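Glutathione S-transferase domain (PDB 4MF5) probably transfers glutathione to electrophilic substrates as a member of the glutathione S-transferase superfamily, and binds glutathione in its thioredoxin-like N-terminal domain. Local coordinates at residues L48-G53 against V72-N77; D78-E83 against P89-P94; T24-F29 against W35-P40. All blocks are in the same frame, centred on the assembly; numbering follows the deposited sequence.

Contact 1 of 3, residues L48-G53 against V72-N77; sequences LPTPNG and VRFDTN. With GSH (glutathione), chain D.
Leu48 packs against Phe74 beside the glutathione site of a thioredoxin-like domain, where the loop after strand 43-47 enters helix 51-63 and meets the loop that leaves strand 67-71. The apolar part is a CH-pi contact: methyl CD2 of Leu48 sits almost on the normal through the ring centre of Phe74, 3.4 Å from the centroid and 13° off that normal. With chi1 at -171° the leucine branch swings away from the main-chain nitrogen and reaches across to the ring. Glutathione CA3 lies over the opposite face, so the phenyl group is sandwiched between a leucine methyl and the glycyl part of the ligand. The other methyl, CD1, rests 3.6 Å from Val72 O, a buried carbonyl oxygen for which the model offers no partner. Thr50 CG2 approaches the ring obliquely and more loosely.

Polar contacts run to the ligand. Thr50, the N-cap of helix 51-63, points OG1 at the glutathione sulfur SG2; the modelled 2.7 Å is too short to be trusted in detail, but the placement is consistent with a hydroxyl close to the thiol. Asn52 ND2 gives a weak, bent hydrogen bond to OE1 of glutathione (2.8 Å, 141°), while its OD1 accepts from Trp211 of helix 203-216. Phe74 CZ lies 3.2 Å from glutathione O2.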
loop_
_atom_site.group_PDB
_atom_site.type_symbol
_atom_site.label_atom_id
_atom_site.label_comp_id
_atom_site.label_asym_id
_atom_site.label_seq_id
_atom_site.Cartn_x
_atom_site.Cartn_y
_atom_site.Cartn_z
ATOM N N LEU A 48 -15.015 -5.206 10.139
ATOM C CA LEU A 48 -16.344 -4.792 9.706
ATOM C C LEU A 48 -16.380 -5.153 8.231
ATOM O O LEU A 48 -15.354 -5.068 7.580
ATOM C CB LEU A 48 -16.522 -3.284 9.878
ATOM C CG LEU A 48 -17.906 -2.671 9.678
ATOM C CD1 LEU A 48 -18.876 -3.141 10.750
ATOM C CD2 LEU A 48 -17.788 -1.154 9.680
ATOM N N PRO A 49 -17.550 -5.497 7.661
ATOM C CA PRO A 49 -17.551 -5.945 6.251
ATOM C C PRO A 49 -17.473 -4.851 5.182
ATOM O O PRO A 49 -18.159 -4.896 4.157
ATOM C CB PRO A 49 -18.852 -6.751 6.109
ATOM C CG PRO A 49 -19.397 -6.879 7.442
ATOM C CD PRO A 49 -18.803 -5.840 8.335
ATOM N N THR A 50 -16.566 -3.925 5.375
ATOM C CA THR A 50 -16.223 -2.933 4.378
ATOM C C THR A 50 -15.178 -3.531 3.447
ATOM O O THR A 50 -14.647 -4.582 3.730
ATOM C CB THR A 50 -15.631 -1.717 5.085
ATOM O OG1 THR A 50 -14.435 -2.152 5.727
ATOM C CG2 THR A 50 -16.608 -1.138 6.108
ATOM N N PRO A 51 -14.813 -2.841 2.355
ATOM C CA PRO A 51 -13.869 -3.506 1.432
ATOM C C PRO A 51 -12.556 -3.932 2.054
ATOM O O PRO A 51 -12.055 -5.028 1.750
ATOM C CB PRO A 51 -13.682 -2.468 0.329
ATOM C CG PRO A 51 -14.946 -1.713 0.362
ATOM C CD PRO A 51 -15.406 -1.632 1.774
ATOM N N ASN A 52 -11.947 -3.103 2.883
ATOM C CA ASN A 52 -10.678 -3.498 3.476
ATOM C C ASN A 52 -10.856 -4.658 4.444
ATOM O O ASN A 52 -9.979 -5.519 4.529
ATOM C CB ASN A 52 -9.993 -2.337 4.169
ATOM C CG ASN A 52 -9.540 -1.270 3.193
ATOM O OD1 ASN A 52 -9.253 -1.570 2.030
ATOM N ND2 ASN A 52 -9.406 -0.035 3.664
ATOM N N GLY A 53 -11.959 -4.692 5.189
ATOM C CA GLY A 53 -12.215 -5.780 6.096
ATOM C C GLY A 53 -12.453 -7.098 5.394
ATOM O O GLY A 53 -11.922 -8.144 5.797
ATOM N N VAL A 72 -16.376 -4.732 14.859
ATOM C CA VAL A 72 -15.927 -3.432 15.301
ATOM C C VAL A 72 -16.901 -2.417 14.721
ATOM O O VAL A 72 -16.849 -2.102 13.528
ATOM C CB VAL A 72 -14.492 -3.163 14.831
ATOM C CG1 VAL A 72 -14.036 -1.779 15.227
ATOM C CG2 VAL A 72 -13.533 -4.217 15.373
ATOM N N ARG A 73 -17.826 -1.957 15.564
ATOM C CA ARG A 73 -18.929 -1.128 15.122
ATOM C C ARG A 73 -18.531 0.324 14.977
ATOM O O ARG A 73 -18.006 0.919 15.917
ATOM C CB ARG A 73 -20.085 -1.233 16.103
ATOM C CG ARG A 73 -20.687 -2.626 16.204
ATOM C CD ARG A 73 -21.899 -2.635 17.104
ATOM N NE ARG A 73 -23.005 -1.884 16.522
ATOM C CZ ARG A 73 -24.145 -1.613 17.147
ATOM N NH1 ARG A 73 -24.338 -2.009 18.400
ATOM N NH2 ARG A 73 -25.092 -0.931 16.520
ATOM N N PHE A 74 -18.816 0.904 13.820
ATOM C CA PHE A 74 -18.533 2.316 13.602
ATOM C C PHE A 74 -19.592 3.199 14.242
ATOM O O PHE A 74 -19.296 4.332 14.617
ATOM C CB PHE A 74 -18.407 2.642 12.110
ATOM C CG PHE A 74 -17.174 2.054 11.458
ATOM C CD1 PHE A 74 -16.186 1.400 12.214
ATOM C CD2 PHE A 74 -16.986 2.168 10.079
ATOM C CE1 PHE A 74 -15.057 0.873 11.602
ATOM C CE2 PHE A 74 -15.855 1.642 9.464
ATOM C CZ PHE A 74 -14.889 0.996 10.227
ATOM N N ASP A 75 -20.810 2.687 14.395
ATOM C CA ASP A 75 -21.880 3.527 14.924
ATOM C C ASP A 75 -21.622 3.891 16.382
ATOM O O ASP A 75 -22.075 4.949 16.840
ATOM C CB ASP A 75 -23.270 2.899 14.717
ATOM C CG ASP A 75 -23.481 1.635 15.516
ATOM O OD1 ASP A 75 -22.566 0.817 15.597
ATOM O OD2 ASP A 75 -24.579 1.445 16.069
ATOM N N THR A 76 -20.875 3.043 17.089
ATOM C CA THR A 76 -20.488 3.319 18.468
ATOM C C THR A 76 -19.006 3.697 18.591
ATOM O O THR A 76 -18.455 3.716 19.681
ATOM C CB THR A 76 -20.828 2.140 19.400
ATOM O OG1 THR A 76 -20.358 0.914 18.835
ATOM C CG2 THR A 76 -22.329 2.043 19.607
ATOM N N ASN A 77 -18.375 4.011 17.468
ATOM C CA ASN A 77 -16.989 4.477 17.461
ATOM C C ASN A 77 -16.026 3.479 18.093
ATOM O O ASN A 77 -15.052 3.861 18.731
ATOM C CB ASN A 77 -16.860 5.847 18.158
ATOM C CG ASN A 77 -17.663 6.928 17.475
ATOM O OD1 ASN A 77 -18.354 7.715 18.126
ATOM N ND2 ASN A 77 -17.569 6.981 16.159
HETATM C CG1 GSH D . -8.738 0.447 6.427
HETATM C CD1 GSH D . -10.217 0.454 6.612
HETATM O OE1 GSH D . -11.005 -0.242 5.952
HETATM N N2 GSH D . -10.627 1.251 7.560
HETATM C CA2 GSH D . -11.742 2.164 7.463
HETATM C C2 GSH D . -12.076 2.413 8.886
HETATM O O2 GSH D . -11.777 1.530 9.769
HETATM C CB2 GSH D . -13.045 1.794 6.808
HETATM S SG2 GSH D . -13.113 0.134 6.164
HETATM N N3 GSH D . -12.640 3.571 9.155
HETATM C CA3 GSH D . -12.801 4.001 10.522
HETATM C C3 GSH D . -12.550 5.487 10.619
HETATM O O31 GSH D . -12.324 6.110 9.561
HETATM O O32 GSH D . -12.573 6.060 11.730
#

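Contact 2 of 3, residues D78-E83 against P89-P94; sequences DQLTPE and PNNKIP. With GSH (glutathione), chain D.
Gln79 and Leu80 pack against Asn91 in a buried contact between the 3-10 turn that leads into helix 82-85 and the loop that follows that helix, on the glutathione side of the N-terminal domain. No hydrogen bond crosses between 78-83 and 89-94; the fit is van der Waals packing, with one bent CA-H...O contact from Asn91 CA to Gln79 O (3.5 Å). Gln79 CG lies 3.2 Å from Asn91 O; both carbonyl oxygens are buried here without a partner in the model. Leu80 runs alongside Asn91, its CD2 3.8 Å from Asn91 CG. Bent at chi2 (-75°), the Gln79 chain carries its amide to the ligand, where NE2 donates to the glycyl carboxylate oxygen O32 of glutathione at 3.0 Å and a fairly straight 161°. From the other loop Ile93 N donates to glutathione O2 at 2.9 Å. Ile93 precedes the cis-proline Pro94, the hallmark of thioredoxin-like folds. Lys92 lays its aliphatic chain along the ligand, with CE 3.4 Å from O31. Asn90 OD1 is hydrogen-bonded to Arg181 of the second subunit, which brings the dimer interface close to this pocket. The positive charge of Lys92, though not in a close ion pair, may help to offset that of the glycyl carboxylate, while the two N-H donors fix the ligand's glycyl end and cysteinyl carbonyl.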
loop_
_atom_site.group_PDB
_atom_site.type_symbol
_atom_site.label_atom_id
_atom_site.label_comp_id
_atom_site.label_asym_id
_atom_site.label_seq_id
_atom_site.Cartn_x
_atom_site.Cartn_y
_atom_site.Cartn_z
ATOM N N ASP A 78 -16.280 2.192 17.891
ATOM C CA ASP A 78 -15.450 1.176 18.511
ATOM C C ASP A 78 -13.987 1.271 18.076
ATOM O O ASP A 78 -13.083 0.926 18.837
ATOM C CB ASP A 78 -15.931 -0.213 18.121
ATOM C CG ASP A 78 -17.231 -0.623 18.750
ATOM O OD1 ASP A 78 -17.826 0.134 19.542
ATOM O OD2 ASP A 78 -17.657 -1.769 18.450
ATOM N N GLN A 79 -13.766 1.689 16.831
ATOM C CA GLN A 79 -12.423 1.749 16.266
ATOM C C GLN A 79 -11.589 2.878 16.894
ATOM O O GLN A 79 -10.371 2.902 16.722
ATOM C CB GLN A 79 -12.511 1.896 14.738
ATOM C CG GLN A 79 -12.825 3.280 14.181
ATOM C CD GLN A 79 -14.266 3.737 14.318
ATOM O OE1 GLN A 79 -15.133 3.083 14.926
ATOM N NE2 GLN A 79 -14.534 4.884 13.735
ATOM N N LEU A 80 -12.241 3.778 17.641
ATOM C CA LEU A 80 -11.576 4.898 18.305
ATOM C C LEU A 80 -11.299 4.616 19.781
ATOM O O LEU A 80 -10.723 5.444 20.469
ATOM C CB LEU A 80 -12.417 6.185 18.182
ATOM C CG LEU A 80 -12.620 6.654 16.744
ATOM C CD1 LEU A 80 -13.572 7.849 16.680
ATOM C CD2 LEU A 80 -11.282 7.004 16.142
ATOM N N THR A 81 -11.714 3.454 20.278
ATOM C CA THR A 81 -11.445 3.097 21.669
ATOM C C THR A 81 -9.971 2.820 21.925
ATOM O O THR A 81 -9.255 2.356 21.031
ATOM C CB THR A 81 -12.243 1.863 22.155
ATOM O OG1 THR A 81 -11.924 0.717 21.358
ATOM C CG2 THR A 81 -13.740 2.096 22.089
ATOM N N PRO A 82 -9.518 3.048 23.168
ATOM C CA PRO A 82 -8.139 2.655 23.487
ATOM C C PRO A 82 -7.891 1.162 23.270
ATOM O O PRO A 82 -6.797 0.759 22.881
ATOM C CB PRO A 82 -7.998 3.038 24.951
ATOM C CG PRO A 82 -9.014 4.100 25.147
ATOM C CD PRO A 82 -10.178 3.733 24.297
ATOM N N GLU A 83 -8.913 0.353 23.507
ATOM C CA GLU A 83 -8.804 -1.093 23.318
ATOM C C GLU A 83 -8.514 -1.435 21.854
ATOM O O GLU A 83 -7.581 -2.170 21.565
ATOM C CB GLU A 83 -10.062 -1.798 23.813
ATOM C CG GLU A 83 -10.221 -1.768 25.327
ATOM C CD GLU A 83 -10.697 -0.447 25.895
ATOM O OE1 GLU A 83 -11.161 0.440 25.145
ATOM O OE2 GLU A 83 -10.637 -0.316 27.128
ATOM N N PRO A 89 -3.035 1.401 16.096
ATOM C CA PRO A 89 -3.017 2.820 16.478
ATOM C C PRO A 89 -3.534 3.773 15.380
ATOM O O PRO A 89 -3.789 4.932 15.671
ATOM C CB PRO A 89 -1.534 3.065 16.759
ATOM C CG PRO A 89 -0.829 2.094 15.889
ATOM C CD PRO A 89 -1.671 0.851 15.956
ATOM N N ASN A 90 -3.707 3.273 14.158
ATOM C CA ASN A 90 -4.339 4.023 13.083
ATOM C C ASN A 90 -5.867 3.965 13.142
ATOM O O ASN A 90 -6.516 4.597 12.311
ATOM C CB ASN A 90 -3.823 3.536 11.734
ATOM C CG ASN A 90 -4.232 4.416 10.577
ATOM O OD1 ASN A 90 -4.164 5.642 10.663
ATOM N ND2 ASN A 90 -4.590 3.799 9.460
ATOM N N ASN A 91 -6.448 3.229 14.093
ATOM C CA ASN A 91 -7.895 3.268 14.305
ATOM C C ASN A 91 -8.718 2.771 13.119
ATOM O O ASN A 91 -9.881 3.157 12.978
ATOM C CB ASN A 91 -8.399 4.627 14.902
ATOM C CG ASN A 91 -8.491 5.806 13.934
ATOM O OD1 ASN A 91 -9.378 5.853 13.044
ATOM N ND2 ASN A 91 -7.689 6.812 14.173
ATOM N N LYS A 92 -8.161 1.850 12.326
ATOM C CA LYS A 92 -8.823 1.358 11.144
ATOM C C LYS A 92 -8.948 -0.161 11.171
ATOM O O LYS A 92 -8.083 -0.880 11.652
ATOM C CB LYS A 92 -8.048 1.778 9.901
ATOM C CG LYS A 92 -7.949 3.236 9.675
ATOM C CD LYS A 92 -9.255 3.952 9.497
ATOM C CE LYS A 92 -9.006 5.462 9.332
ATOM N NZ LYS A 92 -8.407 5.818 8.013
ATOM N N ILE A 93 -10.045 -0.653 10.650
ATOM C CA ILE A 93 -10.179 -2.079 10.441
ATOM C C ILE A 93 -9.618 -2.454 9.064
ATOM O O ILE A 93 -9.524 -1.636 8.169
ATOM C CB ILE A 93 -11.629 -2.552 10.623
ATOM C CG1 ILE A 93 -12.541 -1.992 9.529
ATOM C CG2 ILE A 93 -12.143 -2.254 12.027
ATOM C CD1 ILE A 93 -12.565 -2.858 8.285
ATOM N N PRO A 94 -9.227 -3.710 8.896
ATOM C CA PRO A 94 -9.188 -4.795 9.866
ATOM C C PRO A 94 -7.881 -4.840 10.641
ATOM O O PRO A 94 -6.867 -4.243 10.250
ATOM C CB PRO A 94 -9.305 -6.028 8.966
ATOM C CG PRO A 94 -8.513 -5.614 7.757
ATOM C CD PRO A 94 -8.808 -4.170 7.558
HETATM C CG1 GSH D . -8.738 0.447 6.427
HETATM C CD1 GSH D . -10.217 0.454 6.612
HETATM O OE1 GSH D . -11.005 -0.242 5.952
HETATM N N2 GSH D . -10.627 1.251 7.560
HETATM C CA2 GSH D . -11.742 2.164 7.463
HETATM C C2 GSH D . -12.076 2.413 8.886
HETATM O O2 GSH D . -11.777 1.530 9.769
HETATM C CB2 GSH D . -13.045 1.794 6.808
HETATM S SG2 GSH D . -13.113 0.134 6.164
HETATM N N3 GSH D . -12.640 3.571 9.155
HETATM C CA3 GSH D . -12.801 4.001 10.522
HETATM C C3 GSH D . -12.550 5.487 10.619
HETATM O O31 GSH D . -12.324 6.110 9.561
HETATM O O32 GSH D . -12.573 6.060 11.730
#

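Contact 3 of 3, residues T24-F29 against W35-P40; sequences TDLSAF and WPAAHP
The N-terminal extension ahead of strand 43-47 folds back on itself here: the segments before and after the short helix 31-34 meet, Thr24 and Leu26 against Pro40 and Ala37. Pro40 is the central piece. Its CB and CG lie against Thr24, CG 3.2 Å from Thr24 O and CB 3.7 Å from Thr24 CB. Leu26 adds a looser apolar contact: CD1 reaches 4.4 Å from Pro40 CB and 4.5 Å from Ala37 CB, a chi1 of -69° turning the branch toward 35-40. Leu26 and Ala37 both also touch Gln44, so this packing is laid against strand 43-47 of the thioredoxin-like sheet. The leading segment is shaped by an Asx turn, in which Asp25 OD2 accepts from Ser27 N at 2.8 Å, the N-H arriving from well above the carboxylate plane. A type I turn from Leu26 to Phe29 overlaps it, with the bond from Phe29 N to Leu26 O. On the returning segment, the carboxylate of Glu68 in strand 67-71 takes up the backbone N-H groups of Ala38 and His39, and Trp35 NE1 makes a weak hydrogen bond to Leu71 O.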
loop_
_atom_site.group_PDB
_atom_site.type_symbol
_atom_site.label_atom_id
_atom_site.label_comp_id
_atom_site.label_asym_id
_atom_site.label_seq_id
_atom_site.Cartn_x
_atom_site.Cartn_y
_atom_site.Cartn_z
ATOM N N THR A 24 -5.046 -21.358 25.537
ATOM C CA THR A 24 -4.518 -20.118 24.968
ATOM C C THR A 24 -5.076 -18.924 25.736
ATOM O O THR A 24 -6.286 -18.837 25.976
ATOM C CB THR A 24 -4.846 -20.010 23.452
ATOM O OG1 THR A 24 -4.461 -21.230 22.802
ATOM C CG2 THR A 24 -4.126 -18.788 22.764
ATOM N N ASP A 25 -4.191 -18.036 26.179
ATOM C CA ASP A 25 -4.628 -16.775 26.754
ATOM C C ASP A 25 -4.031 -15.604 25.982
ATOM O O ASP A 25 -2.816 -15.533 25.762
ATOM C CB ASP A 25 -4.261 -16.657 28.227
ATOM C CG ASP A 25 -4.801 -15.384 28.839
ATOM O OD1 ASP A 25 -5.969 -15.384 29.294
ATOM O OD2 ASP A 25 -4.057 -14.377 28.826
ATOM N N LEU A 26 -4.902 -14.676 25.597
ATOM C CA LEU A 26 -4.519 -13.498 24.819
ATOM C C LEU A 26 -4.696 -12.225 25.630
ATOM O O LEU A 26 -4.721 -11.131 25.084
ATOM C CB LEU A 26 -5.355 -13.450 23.549
ATOM C CG LEU A 26 -5.011 -14.555 22.567
ATOM C CD1 LEU A 26 -6.011 -14.543 21.418
ATOM C CD2 LEU A 26 -3.569 -14.436 22.082
ATOM N N SER A 27 -4.775 -12.374 26.952
ATOM C CA SER A 27 -4.997 -11.241 27.840
ATOM C C SER A 27 -3.860 -10.235 27.836
ATOM O O SER A 27 -4.049 -9.115 28.306
ATOM C CB SER A 27 -5.248 -11.719 29.273
ATOM O OG SER A 27 -4.068 -12.242 29.862
ATOM N N ALA A 28 -2.692 -10.588 27.292
ATOM C CA ALA A 28 -1.620 -9.593 27.123
ATOM C C ALA A 28 -2.002 -8.475 26.140
ATOM O O ALA A 28 -1.374 -7.418 26.130
ATOM C CB ALA A 28 -0.339 -10.270 26.656
ATOM N N PHE A 29 -3.013 -8.717 25.310
ATOM C CA PHE A 29 -3.439 -7.748 24.316
ATOM C C PHE A 29 -4.682 -7.021 24.818
ATOM O O PHE A 29 -5.729 -7.626 24.978
ATOM C CB PHE A 29 -3.718 -8.465 23.008
ATOM C CG PHE A 29 -2.490 -9.077 22.411
ATOM C CD1 PHE A 29 -1.677 -8.352 21.565
ATOM C CD2 PHE A 29 -2.147 -10.374 22.715
ATOM C CE1 PHE A 29 -0.526 -8.913 21.038
ATOM C CE2 PHE A 29 -1.003 -10.948 22.184
ATOM C CZ PHE A 29 -0.189 -10.205 21.363
ATOM N N TRP A 35 -13.237 -7.162 23.140
ATOM C CA TRP A 35 -13.691 -8.294 22.346
ATOM C C TRP A 35 -12.991 -9.549 22.865
ATOM O O TRP A 35 -11.990 -9.998 22.305
ATOM C CB TRP A 35 -13.425 -8.094 20.851
ATOM C CG TRP A 35 -14.196 -6.962 20.242
ATOM C CD1 TRP A 35 -15.468 -7.000 19.775
ATOM C CD2 TRP A 35 -13.716 -5.648 19.985
ATOM N NE1 TRP A 35 -15.826 -5.782 19.263
ATOM C CE2 TRP A 35 -14.755 -4.936 19.365
ATOM C CE3 TRP A 35 -12.496 -5.011 20.191
ATOM C CZ2 TRP A 35 -14.624 -3.606 18.982
ATOM C CZ3 TRP A 35 -12.364 -3.707 19.813
ATOM C CH2 TRP A 35 -13.423 -3.016 19.208
ATOM N N PRO A 36 -13.506 -10.138 23.959
ATOM C CA PRO A 36 -12.865 -11.333 24.510
ATOM C C PRO A 36 -12.899 -12.503 23.534
ATOM O O PRO A 36 -13.825 -12.644 22.740
ATOM C CB PRO A 36 -13.712 -11.662 25.748
ATOM C CG PRO A 36 -14.481 -10.471 26.045
ATOM C CD PRO A 36 -14.630 -9.681 24.789
ATOM N N ALA A 37 -11.874 -13.332 23.595
ATOM C CA ALA A 37 -11.770 -14.502 22.742
ATOM C C ALA A 37 -12.520 -15.675 23.331
ATOM O O ALA A 37 -12.124 -16.219 24.372
ATOM C CB ALA A 37 -10.322 -14.856 22.552
ATOM N N ALA A 38 -13.611 -16.068 22.691
ATOM C CA ALA A 38 -14.287 -17.323 23.068
ATOM C C ALA A 38 -13.455 -18.511 22.619
ATOM O O ALA A 38 -13.592 -19.611 23.166
ATOM C CB ALA A 38 -15.657 -17.403 22.447
ATOM N N HIS A 39 -12.631 -18.309 21.589
ATOM C CA HIS A 39 -11.849 -19.359 20.944
ATOM C C HIS A 39 -10.410 -18.862 20.779
ATOM O O HIS A 39 -9.966 -18.564 19.662
ATOM C CB HIS A 39 -12.426 -19.696 19.569
ATOM C CG HIS A 39 -13.890 -19.970 19.575
ATOM N ND1 HIS A 39 -14.439 -21.110 20.117
ATOM C CD2 HIS A 39 -14.919 -19.256 19.075
ATOM C CE1 HIS A 39 -15.753 -21.069 19.971
ATOM N NE2 HIS A 39 -16.064 -19.954 19.342
ATOM N N PRO A 40 -9.659 -18.760 21.891
ATOM C CA PRO A 40 -8.343 -18.131 21.840
ATOM C C PRO A 40 -7.297 -18.917 21.071
ATOM O O PRO A 40 -6.210 -18.384 20.833
ATOM C CB PRO A 40 -7.960 -17.974 23.317
ATOM C CG PRO A 40 -8.752 -19.051 24.002
ATOM C CD PRO A 40 -10.046 -19.101 23.271
#

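The three contacts follow one another along the chain in the order 3, 1, 2, each closing before the next opens. Contacts 1 and 2 have centres 10 Å apart and build neighbouring walls of one glutathione pocket: Thr50 packs on Ile93, Phe74 on Gln79, and Arg73 N probably hydrogen-bonds to Asp78 OD2. Both lie in the N-terminal domain, at loops next to the ends of strands 43-47, 67-71 and 95-98 of its mixed sheet. Contact 3 is away from the ligand site, its centre about 21 Å from that of contact 1 and 17 Å from that of contact 2. Trp35 joins it to both, touching Val72 and Asp78, so the N-terminal extension packs against the 72-78 loop that also lines the pocket.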